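Local coordinates for nuclear import protein MOG1 (Saccharomyces cerevisiae, PDB 1JHS), which acts in the Ran-GTPase system that drives nuclear protein import and poly(A)+ mRNA export, interacting with the small GTPase GSP1, at residues M1-E5 and V16-G20; L70-W74 and T102-V108; Q122-V128 and I142-L148; L133-T138 and V181-F187. The protein carries 1 engineered substitution. One frame throughout, in Å; residues are numbered along the deposited sequence.

Contact 1 of 4, residues M1-E5 and V16-G20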
loop_
_atom_site.group_PDB
_atom_site.type_symbol
_atom_site.label_atom_id
_atom_site.label_comp_id
_atom_site.label_asym_id
_atom_site.label_seq_id
_atom_site.Cartn_x
_atom_site.Cartn_y
_atom_site.Cartn_z
ATOM N N MET A 1 -6.531 -3.835 15.551
ATOM C CA MET A 1 -7.513 -3.621 14.451
ATOM C C MET A 1 -8.463 -4.811 14.355
ATOM O O MET A 1 -8.319 -5.794 15.087
ATOM C CB MET A 1 -6.767 -3.424 13.122
ATOM C CG MET A 1 -5.759 -2.290 13.172
ATOM S SD MET A 1 -4.908 -2.009 11.593
ATOM C CE MET A 1 -5.905 -0.658 10.924
ATOM N N ASN A 2 -9.444 -4.717 13.464
ATOM C CA ASN A 2 -10.409 -5.798 13.301
ATOM C C ASN A 2 -10.597 -6.046 11.806
ATOM O O ASN A 2 -11.714 -6.064 11.297
ATOM C CB ASN A 2 -11.732 -5.417 13.984
ATOM C CG ASN A 2 -12.742 -6.555 13.995
ATOM O OD1 ASN A 2 -12.377 -7.717 14.051
ATOM N ND2 ASN A 2 -14.022 -6.211 13.949
ATOM N N ASN A 3 -9.472 -6.228 11.119
ATOM C CA ASN A 3 -9.457 -6.470 9.677
ATOM C C ASN A 3 -10.077 -7.831 9.378
ATOM O O ASN A 3 -9.972 -8.759 10.187
ATOM C CB ASN A 3 -8.014 -6.400 9.176
ATOM C CG ASN A 3 -7.388 -5.024 9.418
ATOM O OD1 ASN A 3 -6.223 -4.911 9.819
ATOM N ND2 ASN A 3 -8.164 -3.978 9.178
ATOM N N LYS A 4 -10.731 -7.954 8.231
ATOM C CA LYS A 4 -11.367 -9.217 7.883
ATOM C C LYS A 4 -10.803 -9.850 6.614
ATOM O O LYS A 4 -10.355 -9.163 5.708
ATOM C CB LYS A 4 -12.861 -9.000 7.731
ATOM C CG LYS A 4 -13.172 -7.912 6.737
ATOM C CD LYS A 4 -14.658 -7.677 6.623
ATOM C CE LYS A 4 -14.904 -6.695 5.513
ATOM N NZ LYS A 4 -16.363 -6.486 5.313
ATOM N N GLU A 5 -10.850 -11.173 6.560
ATOM C CA GLU A 5 -10.333 -11.902 5.415
ATOM C C GLU A 5 -11.106 -11.632 4.137
ATOM O O GLU A 5 -12.331 -11.510 4.142
ATOM C CB GLU A 5 -10.327 -13.408 5.702
ATOM C CG GLU A 5 -9.866 -14.243 4.524
ATOM C CD GLU A 5 -9.660 -15.711 4.862
ATOM O OE1 GLU A 5 -9.908 -16.547 3.980
ATOM O OE2 GLU A 5 -9.242 -16.032 5.996
ATOM N N VAL A 16 -6.227 -9.546 4.198
ATOM C CA VAL A 16 -7.298 -8.917 4.976
ATOM C C VAL A 16 -7.411 -7.453 4.615
ATOM O O VAL A 16 -6.453 -6.875 4.104
ATOM C CB VAL A 16 -7.020 -9.009 6.493
ATOM C CG1 VAL A 16 -6.924 -10.466 6.918
ATOM C CG2 VAL A 16 -5.697 -8.272 6.840
ATOM N N VAL A 17 -8.603 -6.881 4.835
ATOM C CA VAL A 17 -8.833 -5.452 4.642
ATOM C C VAL A 17 -9.744 -4.966 5.786
ATOM O O VAL A 17 -10.450 -5.768 6.430
ATOM C CB VAL A 17 -9.472 -5.080 3.249
ATOM C CG1 VAL A 17 -8.620 -5.653 2.103
ATOM C CG2 VAL A 17 -10.912 -5.545 3.175
ATOM N N PRO A 18 -9.729 -3.655 6.079
ATOM C CA PRO A 18 -10.579 -3.157 7.169
ATOM C C PRO A 18 -12.063 -3.187 6.864
ATOM O O PRO A 18 -12.475 -3.168 5.708
ATOM C CB PRO A 18 -10.130 -1.699 7.345
ATOM C CG PRO A 18 -8.742 -1.660 6.743
ATOM C CD PRO A 18 -8.902 -2.575 5.531
ATOM N N PRO A 19 -12.892 -3.217 7.921
ATOM C CA PRO A 19 -14.333 -3.218 7.666
ATOM C C PRO A 19 -14.714 -1.868 7.028
ATOM O O PRO A 19 -14.049 -0.848 7.245
ATOM C CB PRO A 19 -14.938 -3.416 9.059
ATOM C CG PRO A 19 -13.846 -2.954 10.026
ATOM C CD PRO A 19 -12.589 -3.449 9.349
ATOM N N GLY A 20 -15.748 -1.875 6.201
ATOM C CA GLY A 20 -16.169 -0.639 5.561
ATOM C C GLY A 20 -15.448 -0.352 4.256
ATOM O O GLY A 20 -15.723 0.673 3.612
#
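Asn-3 runs alongside the ring of Pro-18, both side chains reaching in the same direction. The turn about chi1 (-61°) that brings Asn-3 there sets CG opposite the carbonyl carbon and next to the backbone N. At its root, Asn-3 CB rests on Val-16 CG2, 3.8 Å away. The other branch of that valine, CG1, leans on the peptide leaving Lys-4, and Val-16 CB comes within 3.4 Å of Lys-4 O. Helix 163-178 meets this side of the contact, with Leu-171 touching both Asn-3 and Pro-18 and Lys-178 touching Val-16. The strands here are the open end of the beta hairpin 4-8/13-17, which belongs to an antiparallel three-stranded sheet completed by strand 180-181. Lys-4 and Val-17 form a hydrogen-bonded pair of it, with Lys-4 N to Val-17 O at 2.8 Å and Val-17 N to Lys-4 O at 3.0 Å; Glu-5 and Val-16 make the next, non-hydrogen-bonded pair. Pro-19, next to Asn-2, has no N-H to donate, consistent with the pairing ending at Val-17; its CD instead sits 3.4 Å from Asn-2 O. On the sheet face shared with Val-17, Lys-4 holds CG between its own N and carbonyl carbon (chi1 55°), 3.5 Å from Val-17 O, and its extended chain then passes Pro-19, CE lying 4.1 Å from Pro-19 CA. Gly-20, with its positive phi, leads the chain off to a backbone pairing with Ser-40.

Contact 2 of 4, residues L70-W74 and T102-V108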
loop_
_atom_site.group_PDB
_atom_site.type_symbol
_atom_site.label_atom_id
_atom_site.label_comp_id
_atom_site.label_asym_id
_atom_site.label_seq_id
_atom_site.Cartn_x
_atom_site.Cartn_y
_atom_site.Cartn_z
ATOM N N LEU A 70 16.365 -7.604 -1.440
ATOM C CA LEU A 70 14.974 -7.325 -1.135
ATOM C C LEU A 70 14.655 -5.831 -1.058
ATOM O O LEU A 70 13.733 -5.366 -1.727
ATOM C CB LEU A 70 14.582 -8.014 0.188
ATOM C CG LEU A 70 13.187 -7.708 0.748
ATOM C CD1 LEU A 70 12.093 -8.235 -0.206
ATOM C CD2 LEU A 70 13.061 -8.363 2.117
ATOM N N LYS A 71 15.395 -5.084 -0.234
ATOM C CA LYS A 71 15.137 -3.644 -0.097
ATOM C C LYS A 71 15.313 -2.894 -1.426
ATOM O O LYS A 71 14.573 -1.960 -1.735
ATOM C CB LYS A 71 16.055 -3.019 0.965
ATOM C CG LYS A 71 15.927 -1.496 1.021
ATOM C CD LYS A 71 16.507 -0.890 2.269
ATOM C CE LYS A 71 16.285 0.621 2.298
ATOM N NZ LYS A 71 16.966 1.220 3.496
ATOM N N GLU A 72 16.314 -3.283 -2.207
ATOM C CA GLU A 72 16.536 -2.647 -3.496
ATOM C C GLU A 72 15.358 -2.903 -4.434
ATOM O O GLU A 72 14.934 -2.001 -5.169
ATOM C CB GLU A 72 17.837 -3.156 -4.129
ATOM C CG GLU A 72 19.028 -2.281 -3.847
ATOM C CD GLU A 72 20.324 -2.881 -4.392
ATOM O OE1 GLU A 72 20.299 -3.504 -5.483
ATOM O OE2 GLU A 72 21.366 -2.721 -3.713
ATOM N N ALA A 73 14.815 -4.120 -4.404
ATOM C CA ALA A 73 13.659 -4.449 -5.244
ATOM C C ALA A 73 12.463 -3.589 -4.793
ATOM O O ALA A 73 11.688 -3.085 -5.610
ATOM C CB ALA A 73 13.313 -5.937 -5.119
ATOM N N TRP A 74 12.328 -3.427 -3.489
ATOM C CA TRP A 74 11.226 -2.635 -2.949
ATOM C C TRP A 74 11.376 -1.183 -3.402
ATOM O O TRP A 74 10.409 -0.566 -3.883
ATOM C CB TRP A 74 11.219 -2.745 -1.420
ATOM C CG TRP A 74 10.191 -1.892 -0.731
ATOM C CD1 TRP A 74 8.869 -2.206 -0.501
ATOM C CD2 TRP A 74 10.414 -0.613 -0.139
ATOM N NE1 TRP A 74 8.264 -1.190 0.221
ATOM C CE2 TRP A 74 9.193 -0.203 0.454
ATOM C CE3 TRP A 74 11.538 0.239 -0.044
ATOM C CZ2 TRP A 74 9.055 1.027 1.128
ATOM C CZ3 TRP A 74 11.394 1.465 0.628
ATOM C CH2 TRP A 74 10.162 1.838 1.204
ATOM N N THR A 102 11.924 -12.179 1.138
ATOM C CA THR A 102 10.665 -12.049 0.426
ATOM C C THR A 102 9.654 -10.974 0.800
ATOM O O THR A 102 8.810 -10.651 -0.024
ATOM C CB THR A 102 9.906 -13.370 0.436
ATOM O OG1 THR A 102 9.571 -13.699 1.787
ATOM C CG2 THR A 102 10.755 -14.498 -0.180
ATOM N N LYS A 103 9.730 -10.418 2.006
ATOM C CA LYS A 103 8.713 -9.445 2.413
ATOM C C LYS A 103 9.290 -8.193 3.034
ATOM O O LYS A 103 9.999 -8.264 4.034
ATOM C CB LYS A 103 7.736 -10.088 3.394
ATOM C CG LYS A 103 7.009 -11.301 2.833
ATOM C CD LYS A 103 6.131 -11.984 3.884
ATOM C CE LYS A 103 5.254 -13.048 3.226
ATOM N NZ LYS A 103 4.302 -13.654 4.227
ATOM N N PHE A 104 8.947 -7.050 2.433
ATOM C CA PHE A 104 9.442 -5.758 2.892
ATOM C C PHE A 104 8.291 -4.762 2.926
ATOM O O PHE A 104 7.443 -4.768 2.028
ATOM C CB PHE A 104 10.536 -5.270 1.927
ATOM C CG PHE A 104 11.400 -4.193 2.507
ATOM C CD1 PHE A 104 12.575 -4.515 3.169
ATOM C CD2 PHE A 104 11.004 -2.853 2.432
ATOM C CE1 PHE A 104 13.370 -3.518 3.765
ATOM C CE2 PHE A 104 11.785 -1.847 3.015
ATOM C CZ PHE A 104 12.972 -2.186 3.686
ATOM N N THR A 105 8.262 -3.911 3.958
ATOM C CA THR A 105 7.212 -2.904 4.100
ATOM C C THR A 105 7.781 -1.522 4.484
ATOM O O THR A 105 8.842 -1.428 5.095
ATOM C CB THR A 105 6.196 -3.302 5.215
ATOM O OG1 THR A 105 6.880 -3.429 6.477
ATOM C CG2 THR A 105 5.543 -4.627 4.891
ATOM N N GLY A 106 7.047 -0.465 4.133
ATOM C CA GLY A 106 7.471 0.876 4.498
ATOM C C GLY A 106 6.378 1.897 4.200
ATOM O O GLY A 106 5.381 1.566 3.542
ATOM N N LEU A 107 6.536 3.101 4.750
ATOM C CA LEU A 107 5.625 4.220 4.488
ATOM C C LEU A 107 6.519 5.181 3.688
ATOM O O LEU A 107 7.667 5.418 4.056
ATOM C CB LEU A 107 5.195 4.912 5.774
ATOM C CG LEU A 107 4.214 4.212 6.698
ATOM C CD1 LEU A 107 3.985 5.154 7.875
ATOM C CD2 LEU A 107 2.900 3.927 5.977
ATOM N N VAL A 108 5.983 5.748 2.626
ATOM C CA VAL A 108 6.763 6.603 1.736
ATOM C C VAL A 108 6.082 7.948 1.518
ATOM O O VAL A 108 4.860 8.027 1.512
ATOM C CB VAL A 108 6.914 5.870 0.382
ATOM C CG1 VAL A 108 7.450 6.812 -0.702
ATOM C CG2 VAL A 108 7.861 4.656 0.584
#
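Phe-104 presses one corner of its ring onto the indole of Trp-74 without forming either a stack or an edge-to-face pair: CD2 of Phe-104 stands 3.4 Å above the indole plane, while the two planes meet at 50°. The closest indole atom is CG, so the five-membered ring takes most of the touch, and the side chains run at about a right angle. Trp-74 reaches the strand with CG trans to its own N (chi1 176°). Its six-membered ring then extends to Gly-106, whose CA is 3.7 Å from Trp-74 CZ2, and to Val-108, whose CG2 is 3.7 Å from Trp-74 CH2; a CB on Gly-106 would collide with this ring. Trp-74 NE1 donates to Val-128 O of strand 124-133. Leu-70 meets the edge of the Phe-104 ring with CD2, its CG lying 3.8 Å from Phe-104 CB. Lys-71 CA lies over one face of that ring, and its side chain passes the CE1-CZ rim, Lys-71 CB 3.9 Å from Phe-104 CE1, before NZ reaches a salt bridge with Glu-95. This is helix 70-83 packed across strand 103-113 of the seven-stranded sheet, the local axes crossing at -52°. Were Trp-74 an alanine, Phe-104 would probably lose its indole neighbour and Val-128 O its donor. No hydrogen bond links the two segments, so apolar and aromatic packing holds the helix here, with the polar ends of Trp-74 and Lys-71 satisfied by neighbouring strands.

Contact 3 of 4, residues Q122-V128 and I142-L148; sequences QTVVIGV and ISINVPL
Gln-122 NE2 donates to Leu-148 O at 2.9 Å, nearly straight (171°); the acceptor lies in the amide plane, but the donor stands above the carbonyl plane. Gln-122 CG is anti to its own N (chi1 167°) and the chain is extended, which carries NE2 across. A water also donates to Leu-148 O, at 3.0 Å, and accepts from Thr-123 N at 3.0 Å, bridging the end of the pairing where Leu-148 N reaches Thr-123 O. Beyond it the antiparallel hairpin 124-133/138-147 pairs regularly. Val-125 and Val-146 exchange two backbone bonds, as do Gly-127 and Ile-144. Pro-147 faces Val-124 in a non-hydrogen-bonded pair, so its missing N-H costs nothing; its O accepts from Arg-164 NH2 and, weakly, Asn-54 ND2. The residues between turn their backbones outward, Ile-126 and Val-128 to strand 103-113, Ser-143 and Asn-145 to strand 56-63. Asn-145 OD1 lies 3.9 Å from Ile-126 CG2, while its ND2 bonds Ser-56 OG. Leu-148 CD1 touches both Val-125 CG2 and Thr-123 CG2, each 3.9 Å away. With the backbones of 125-128 and 143-146 so paired, these strands can be buried; a side-chain amide and a water take over where regular pairing stops.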
loop_
_atom_site.group_PDB
_atom_site.type_symbol
_atom_site.label_atom_id
_atom_site.label_comp_id
_atom_site.label_asym_id
_atom_site.label_seq_id
_atom_site.Cartn_x
_atom_site.Cartn_y
_atom_site.Cartn_z
ATOM N N GLN A 122 -2.135 19.092 -1.411
ATOM C CA GLN A 122 -2.225 18.099 -0.350
ATOM C C GLN A 122 -1.136 17.013 -0.442
ATOM O O GLN A 122 -0.815 16.542 -1.534
ATOM C CB GLN A 122 -3.613 17.457 -0.422
ATOM C CG GLN A 122 -3.797 16.209 0.398
ATOM C CD GLN A 122 -5.194 15.663 0.231
ATOM O OE1 GLN A 122 -5.716 15.590 -0.903
ATOM N NE2 GLN A 122 -5.814 15.272 1.343
ATOM N N THR A 123 -0.594 16.624 0.717
ATOM C CA THR A 123 0.435 15.576 0.810
ATOM C C THR A 123 -0.257 14.216 0.859
ATOM O O THR A 123 -1.321 14.095 1.440
ATOM C CB THR A 123 1.235 15.683 2.129
ATOM O OG1 THR A 123 1.876 16.955 2.194
ATOM C CG2 THR A 123 2.304 14.587 2.208
ATOM N N VAL A 124 0.358 13.205 0.257
ATOM C CA VAL A 124 -0.187 11.850 0.296
ATOM C C VAL A 124 0.940 10.907 0.756
ATOM O O VAL A 124 2.035 10.932 0.189
ATOM C CB VAL A 124 -0.686 11.393 -1.106
ATOM C CG1 VAL A 124 -1.172 9.919 -1.049
ATOM C CG2 VAL A 124 -1.859 12.290 -1.569
ATOM N N VAL A 125 0.693 10.124 1.799
ATOM C CA VAL A 125 1.687 9.156 2.261
ATOM C C VAL A 125 1.232 7.859 1.618
ATOM O O VAL A 125 0.027 7.671 1.418
ATOM C CB VAL A 125 1.689 9.030 3.808
ATOM C CG1 VAL A 125 2.441 7.730 4.253
ATOM C CG2 VAL A 125 2.422 10.244 4.394
ATOM N N ILE A 126 2.167 6.980 1.263
ATOM C CA ILE A 126 1.763 5.729 0.639
ATOM C C ILE A 126 2.423 4.582 1.365
ATOM O O ILE A 126 3.645 4.571 1.534
ATOM C CB ILE A 126 2.188 5.669 -0.870
ATOM C CG1 ILE A 126 1.650 6.893 -1.642
ATOM C CG2 ILE A 126 1.628 4.381 -1.513
ATOM C CD1 ILE A 126 2.340 7.109 -2.998
ATOM N N GLY A 127 1.624 3.638 1.847
ATOM C CA GLY A 127 2.228 2.494 2.504
ATOM C C GLY A 127 2.559 1.561 1.353
ATOM O O GLY A 127 1.721 1.344 0.490
ATOM N N VAL A 128 3.767 1.016 1.300
ATOM C CA VAL A 128 4.082 0.110 0.193
ATOM C C VAL A 128 4.695 -1.181 0.724
ATOM O O VAL A 128 5.631 -1.134 1.525
ATOM C CB VAL A 128 5.098 0.733 -0.788
ATOM C CG1 VAL A 128 5.397 -0.250 -1.941
ATOM C CG2 VAL A 128 4.545 2.046 -1.346
ATOM N N ILE A 142 1.758 -4.134 -2.737
ATOM C CA ILE A 142 0.532 -3.677 -2.083
ATOM C C ILE A 142 0.741 -2.205 -1.755
ATOM O O ILE A 142 1.742 -1.863 -1.101
ATOM C CB ILE A 142 0.250 -4.443 -0.764
ATOM C CG1 ILE A 142 0.093 -5.949 -1.044
ATOM C CG2 ILE A 142 -1.065 -3.939 -0.143
ATOM C CD1 ILE A 142 -0.358 -6.808 0.181
ATOM N N SER A 143 -0.154 -1.330 -2.235
ATOM C CA SER A 143 -0.026 0.102 -1.936
ATOM C C SER A 143 -1.283 0.599 -1.236
ATOM O O SER A 143 -2.395 0.180 -1.563
ATOM C CB SER A 143 0.240 0.950 -3.207
ATOM O OG SER A 143 -0.631 0.662 -4.299
ATOM N N ILE A 144 -1.096 1.455 -0.237
ATOM C CA ILE A 144 -2.225 2.012 0.486
ATOM C C ILE A 144 -2.003 3.516 0.471
ATOM O O ILE A 144 -1.027 4.006 1.029
ATOM C CB ILE A 144 -2.304 1.502 1.950
ATOM C CG1 ILE A 144 -2.370 -0.039 1.975
ATOM C CG2 ILE A 144 -3.574 2.117 2.632
ATOM C CD1 ILE A 144 -2.459 -0.686 3.408
ATOM N N ASN A 145 -2.926 4.236 -0.168
ATOM C CA ASN A 145 -2.835 5.682 -0.280
ATOM C C ASN A 145 -3.526 6.377 0.890
ATOM O O ASN A 145 -4.648 6.022 1.240
ATOM C CB ASN A 145 -3.473 6.133 -1.588
ATOM C CG ASN A 145 -2.904 5.412 -2.754
ATOM O OD1 ASN A 145 -1.709 5.563 -3.070
ATOM N ND2 ASN A 145 -3.731 4.596 -3.415
ATOM N N VAL A 146 -2.838 7.361 1.477
ATOM C CA VAL A 146 -3.357 8.113 2.601
ATOM C C VAL A 146 -3.281 9.623 2.320
ATOM O O VAL A 146 -2.250 10.261 2.558
ATOM C CB VAL A 146 -2.537 7.805 3.890
ATOM C CG1 VAL A 146 -3.290 8.315 5.129
ATOM C CG2 VAL A 146 -2.225 6.290 3.968
ATOM N N PRO A 147 -4.373 10.212 1.796
ATOM C CA PRO A 147 -4.375 11.655 1.505
ATOM C C PRO A 147 -4.441 12.335 2.872
ATOM O O PRO A 147 -5.447 12.205 3.577
ATOM C CB PRO A 147 -5.664 11.862 0.683
ATOM C CG PRO A 147 -5.964 10.420 0.112
ATOM C CD PRO A 147 -5.591 9.548 1.289
ATOM N N LEU A 148 -3.381 13.068 3.233
ATOM C CA LEU A 148 -3.319 13.696 4.556
ATOM C C LEU A 148 -4.129 14.974 4.720
ATOM O O LEU A 148 -4.323 15.724 3.770
ATOM C CB LEU A 148 -1.873 14.028 4.941
ATOM C CG LEU A 148 -0.814 12.922 4.904
ATOM C CD1 LEU A 148 0.500 13.432 5.485
ATOM C CD2 LEU A 148 -1.329 11.722 5.708
HETATM O O HOH W 1 -2.123 17.604 3.122
#

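Contact 4 of 4, residues L133-T138 and V181-F187; sequences LTQFDT and VVDTSLF
Leu-133 O accepts two backbone N-H groups, from Phe-136 N at 2.9 Å and Thr-138 N at 3.2 Å, which come from opposite faces of its carbonyl plane. This double grip closes the tight turn with its G1 beta bulge at Asp-137 and Thr-138. Thr-138 OG1 adds a bond to Phe-136 O at 2.9 Å, from above that carbonyl plane. The turn thus offers Phe-136 to Phe-187. The ring planes differ by 15°, yet the rings are displaced so far that little of one lies over the other: Phe-187 CD1 stands 3.6 Å above one face of Phe-136, and Gln-135 CG covers the other. Phe-187 holds CG beside its own N (chi1 -53°), which swings the ring toward the 133-138 turn, CZ 3.7 Å from Leu-133 CD1 and CD2 3.6 Å from Thr-138 OG1. Leu-133 also meets Val-181 tip to tip, and Thr-184 CG2 touches Phe-136 CZ. A serine in place of Phe-187 would probably open a gap between Leu-133 and Thr-138 and set the Phe-136 ring freer to turn. The contact joins the connection between strands 124-133 and 138-147 to the C-terminal tail after strand 180-181, where Leu-186 rests on Ile-13 of strand 13-17.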
loop_
_atom_site.group_PDB
_atom_site.type_symbol
_atom_site.label_atom_id
_atom_site.label_comp_id
_atom_site.label_asym_id
_atom_site.label_seq_id
_atom_site.Cartn_x
_atom_site.Cartn_y
_atom_site.Cartn_z
ATOM N N LEU A 133 7.218 -13.453 -4.871
ATOM C CA LEU A 133 6.841 -14.841 -5.132
ATOM C C LEU A 133 7.811 -15.334 -6.214
ATOM O O LEU A 133 7.452 -15.514 -7.385
ATOM C CB LEU A 133 5.400 -14.921 -5.619
ATOM C CG LEU A 133 4.378 -14.404 -4.594
ATOM C CD1 LEU A 133 2.973 -14.586 -5.179
ATOM C CD2 LEU A 133 4.498 -15.180 -3.267
ATOM N N THR A 134 9.062 -15.508 -5.785
ATOM C CA THR A 134 10.170 -15.922 -6.637
ATOM C C THR A 134 9.866 -17.161 -7.478
ATOM O O THR A 134 10.217 -17.221 -8.663
ATOM C CB THR A 134 11.407 -16.147 -5.754
ATOM O OG1 THR A 134 11.604 -14.971 -4.945
ATOM C CG2 THR A 134 12.629 -16.401 -6.597
ATOM N N GLN A 135 9.165 -18.097 -6.864
ATOM C CA GLN A 135 8.752 -19.362 -7.480
ATOM C C GLN A 135 7.859 -19.149 -8.713
ATOM O O GLN A 135 7.772 -20.016 -9.589
ATOM C CB GLN A 135 7.977 -20.173 -6.430
ATOM C CG GLN A 135 7.510 -21.514 -6.894
ATOM C CD GLN A 135 6.848 -22.355 -5.801
ATOM O OE1 GLN A 135 6.679 -23.573 -5.969
ATOM N NE2 GLN A 135 6.448 -21.716 -4.694
ATOM N N PHE A 136 7.187 -18.002 -8.772
ATOM C CA PHE A 136 6.285 -17.686 -9.877
ATOM C C PHE A 136 6.681 -16.421 -10.631
ATOM O O PHE A 136 5.866 -15.857 -11.362
ATOM C CB PHE A 136 4.856 -17.531 -9.361
ATOM C CG PHE A 136 4.376 -18.708 -8.566
ATOM C CD1 PHE A 136 4.096 -18.575 -7.220
ATOM C CD2 PHE A 136 4.247 -19.962 -9.160
ATOM C CE1 PHE A 136 3.699 -19.670 -6.455
ATOM C CE2 PHE A 136 3.847 -21.076 -8.400
ATOM C CZ PHE A 136 3.575 -20.928 -7.049
ATOM N N ASP A 137 7.915 -15.982 -10.427
ATOM C CA ASP A 137 8.451 -14.797 -11.085
ATOM C C ASP A 137 7.467 -13.641 -10.947
ATOM O O ASP A 137 7.197 -12.918 -11.907
ATOM C CB ASP A 137 8.658 -15.082 -12.559
ATOM C CG ASP A 137 9.979 -14.609 -13.032
ATOM O OD1 ASP A 137 11.020 -15.234 -12.654
ATOM O OD2 ASP A 137 9.976 -13.588 -13.757
ATOM N N THR A 138 6.913 -13.500 -9.752
ATOM C CA THR A 138 5.961 -12.431 -9.511
ATOM C C THR A 138 6.354 -11.633 -8.278
ATOM O O THR A 138 6.683 -12.213 -7.251
ATOM C CB THR A 138 4.552 -13.010 -9.305
ATOM O OG1 THR A 138 4.136 -13.682 -10.502
ATOM C CG2 THR A 138 3.563 -11.913 -8.959
ATOM N N VAL A 181 -1.257 -17.567 -0.827
ATOM C CA VAL A 181 -1.605 -18.034 -2.160
ATOM C C VAL A 181 -2.372 -19.334 -1.927
ATOM O O VAL A 181 -1.840 -20.292 -1.365
ATOM C CB VAL A 181 -0.359 -18.305 -3.047
ATOM C CG1 VAL A 181 -0.808 -18.756 -4.431
ATOM C CG2 VAL A 181 0.486 -17.022 -3.173
ATOM N N VAL A 182 -3.636 -19.333 -2.333
ATOM C CA VAL A 182 -4.515 -20.488 -2.165
ATOM C C VAL A 182 -4.462 -21.406 -3.378
ATOM O O VAL A 182 -4.412 -22.628 -3.233
ATOM C CB VAL A 182 -5.983 -20.021 -1.963
ATOM C CG1 VAL A 182 -6.936 -21.214 -1.993
ATOM C CG2 VAL A 182 -6.108 -19.282 -0.641
ATOM N N ASP A 183 -4.465 -20.806 -4.565
ATOM C CA ASP A 183 -4.457 -21.542 -5.824
ATOM C C ASP A 183 -3.321 -21.071 -6.728
ATOM O O ASP A 183 -3.394 -20.002 -7.346
ATOM C CB ASP A 183 -5.823 -21.353 -6.512
ATOM C CG ASP A 183 -5.882 -21.965 -7.909
ATOM O OD1 ASP A 183 -4.972 -22.739 -8.281
ATOM O OD2 ASP A 183 -6.856 -21.673 -8.640
ATOM N N THR A 184 -2.271 -21.877 -6.819
ATOM C CA THR A 184 -1.118 -21.524 -7.640
ATOM C C THR A 184 -1.387 -21.458 -9.146
ATOM O O THR A 184 -0.577 -20.903 -9.898
ATOM C CB THR A 184 0.029 -22.507 -7.405
ATOM O OG1 THR A 184 -0.415 -23.832 -7.720
ATOM C CG2 THR A 184 0.472 -22.455 -5.963
ATOM N N SER A 185 -2.515 -22.005 -9.597
ATOM C CA SER A 185 -2.831 -21.977 -11.023
ATOM C C SER A 185 -2.998 -20.555 -11.507
ATOM O O SER A 185 -3.010 -20.301 -12.711
ATOM C CB SER A 185 -4.093 -22.798 -11.329
ATOM O OG SER A 185 -5.231 -22.295 -10.649
ATOM N N LEU A 186 -3.125 -19.613 -10.574
ATOM C CA LEU A 186 -3.240 -18.209 -10.947
ATOM C C LEU A 186 -1.966 -17.814 -11.700
ATOM O O LEU A 186 -1.989 -16.912 -12.540
ATOM C CB LEU A 186 -3.369 -17.325 -9.699
ATOM C CG LEU A 186 -3.321 -15.798 -9.867
ATOM C CD1 LEU A 186 -4.594 -15.295 -10.549
ATOM C CD2 LEU A 186 -3.179 -15.138 -8.496
ATOM N N PHE A 187 -0.854 -18.483 -11.385
ATOM C CA PHE A 187 0.427 -18.157 -12.014
ATOM C C PHE A 187 0.844 -19.149 -13.093
ATOM O O PHE A 187 2.005 -19.145 -13.524
ATOM C CB PHE A 187 1.533 -18.066 -10.952
ATOM C CG PHE A 187 1.200 -17.150 -9.817
ATOM C CD1 PHE A 187 0.839 -17.665 -8.573
ATOM C CD2 PHE A 187 1.196 -15.769 -10.002
ATOM C CE1 PHE A 187 0.477 -16.826 -7.530
ATOM C CE2 PHE A 187 0.834 -14.911 -8.962
ATOM C CZ PHE A 187 0.472 -15.439 -7.723
#

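Contacts 2 and 3 are buried and share the seven-stranded sheet: Gly-106 and Val-108 of contact 2 pair through their backbones with Val-128 and Ile-126 of contact 3. One is aromatic packing of a helix on that sheet, the other backbone pairing within it. Contact 4 uses the same hairpin as contact 3, but at its turn; it is a surface contact of apolar side chains, the two centres about 27 Å apart. Contact 1, partly buried, belongs to the three-stranded sheet whose strand 180-181 leads into the tail of contact 4. Contacts 1 and 3 both rely on antiparallel pairing, which in contact 1 is short and gives way to proline packing after Val-17.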